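Local atomic coordinates of (R)-specific enoyl-CoA hydratase (Pseudomonas aeruginosa, PDB entry 5CPG), a protein that probably catalyses the reversible, (R)-specific hydration of trans-2-enoyl-CoA to (R)-3-hydroxyacyl-CoA. Residues G84-F89 / D130-I135. Numbering follows the deposited sequence.
Sequences GQTLRF and DGEAEI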
# COMPACT_ATOMS: atom_id res chain seq x y z
N GLY A 84 2.35 12.04 3.33
CA GLY A 84 3.03 11.02 4.11
C GLY A 84 2.04 10.09 4.79
O GLY A 84 0.85 10.46 4.99
N GLN A 85 2.53 8.92 5.19
CA GLN A 85 1.69 7.97 5.90
C GLN A 85 2.53 7.15 6.83
O GLN A 85 3.57 6.59 6.43
CB GLN A 85 0.95 7.07 4.89
CG GLN A 85 0.17 5.92 5.50
CD GLN A 85 -1.12 6.41 6.15
OE1 GLN A 85 -1.93 7.04 5.49
NE2 GLN A 85 -1.31 6.11 7.44
N THR A 86 2.02 6.98 8.05
CA THR A 86 2.63 6.05 8.98
C THR A 86 1.67 4.90 9.26
O THR A 86 0.50 5.10 9.36
CB THR A 86 3.04 6.75 10.28
OG1 THR A 86 3.91 7.84 9.94
CG2 THR A 86 3.76 5.82 11.24
N LEU A 87 2.21 3.71 9.34
CA LEU A 87 1.41 2.52 9.58
C LEU A 87 2.03 1.68 10.67
O LEU A 87 3.24 1.38 10.65
CB LEU A 87 1.29 1.67 8.29
CG LEU A 87 0.61 2.40 7.14
CD1 LEU A 87 0.88 1.63 5.82
CD2 LEU A 87 -0.89 2.47 7.36
N ARG A 88 1.21 1.24 11.61
CA ARG A 88 1.70 0.20 12.53
C ARG A 88 0.75 -0.98 12.36
O ARG A 88 -0.47 -0.82 12.44
CB ARG A 88 1.71 0.72 13.95
CG ARG A 88 2.64 1.92 14.12
CD ARG A 88 2.52 2.63 15.46
NE ARG A 88 1.29 3.43 15.64
CZ ARG A 88 1.13 4.68 15.20
NH1 ARG A 88 2.09 5.31 14.50
NH2 ARG A 88 0.00 5.32 15.43
N PHE A 89 1.32 -2.15 12.11
CA PHE A 89 0.54 -3.37 11.82
C PHE A 89 0.37 -4.16 13.13
O PHE A 89 1.31 -4.75 13.65
CB PHE A 89 1.21 -4.21 10.74
CG PHE A 89 1.49 -3.45 9.46
CD1 PHE A 89 0.49 -3.20 8.53
CD2 PHE A 89 2.78 -3.00 9.19
CE1 PHE A 89 0.74 -2.49 7.38
CE2 PHE A 89 3.06 -2.31 8.04
CZ PHE A 89 2.06 -2.03 7.13
N ASP A 130 -2.84 0.85 13.02
CA ASP A 130 -2.93 2.19 13.55
C ASP A 130 -1.99 3.07 12.75
O ASP A 130 -0.98 2.59 12.22
CB ASP A 130 -2.55 2.22 15.04
CG ASP A 130 -2.93 3.50 15.71
OD1 ASP A 130 -3.92 4.13 15.28
OD2 ASP A 130 -2.20 3.91 16.64
N GLY A 131 -2.27 4.34 12.68
CA GLY A 131 -1.36 5.21 11.95
C GLY A 131 -1.91 6.59 11.72
O GLY A 131 -2.99 6.94 12.17
N GLU A 132 -1.13 7.40 11.00
CA GLU A 132 -1.59 8.73 10.69
C GLU A 132 -1.07 9.16 9.31
O GLU A 132 -0.03 8.68 8.85
CB GLU A 132 -1.13 9.71 11.80
CG GLU A 132 0.33 9.52 12.28
CD GLU A 132 0.56 8.39 13.34
OE1 GLU A 132 -0.39 7.98 14.07
OE2 GLU A 132 1.72 7.91 13.46
N ALA A 133 -1.86 10.00 8.64
CA ALA A 133 -1.50 10.51 7.32
C ALA A 133 -1.23 12.01 7.39
O ALA A 133 -1.86 12.72 8.19
CB ALA A 133 -2.63 10.25 6.34
N GLU A 134 -0.35 12.51 6.53
CA GLU A 134 -0.22 13.95 6.34
C GLU A 134 -0.65 14.18 4.90
O GLU A 134 -0.19 13.50 3.98
CB GLU A 134 1.22 14.45 6.59
CG GLU A 134 1.36 16.00 6.43
CD GLU A 134 2.84 16.50 6.44
OE1 GLU A 134 3.77 15.71 6.77
OE2 GLU A 134 3.08 17.68 6.11
N ILE A 135 -1.59 15.10 4.72
CA ILE A 135 -2.11 15.42 3.39
C ILE A 135 -2.19 16.92 3.19
O ILE A 135 -2.18 17.69 4.15
CB ILE A 135 -3.52 14.79 3.18
CG1 ILE A 135 -4.47 15.37 4.24
CG2 ILE A 135 -3.40 13.23 3.25
CD1 ILE A 135 -5.93 14.89 4.13
O HOH W 1 -0.19 1.92 17.47
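G84-F89 and D130-I135 run as antiparallel neighbours whose short axes approach to 4.6 Å, with G84 and E134 at one end and R88 and D130 at the other as hydrogen-bonded pairs; E134 N reaches G84 O at 2.8 Å. On the face bearing T86, R88, D130 and E132, the guanidinium of R88 meets two carboxylates at its edge. It grips E132 end-on, R88 NH1 to E132 OE2 at 2.8 Å and R88 NH2 to E132 OE1 at 3.0 Å, both oxygens used on their syn side. The two planes are only 24° apart. D130 stands almost perpendicular (81°), and its OD2 takes R88 NH2 at 2.9 Å from above the carboxylate plane. A water bridges R88 NE to the same OD2, so all three guanidinium nitrogens are engaged and its rotation is fixed. The bend at chi3 (-73°) brings the guanidinium across toward the partner strand, with one face over the D130-G131 peptide. In this hotdog fold, strand 81-89 is an outermost strand of the five within this chain, beside strand 127-136, and an antiparallel ladder with the second subunit carries the sheet across the interface. The reverse face looks to helix 62-73, where Q85 lays its amide beside A133, OE1 lying 3.4 Å from A133 CB. That amide is held by Y82 and T118, and Q85 NE2 also bonds T86 O at 2.8 Å, from above the carbonyl plane.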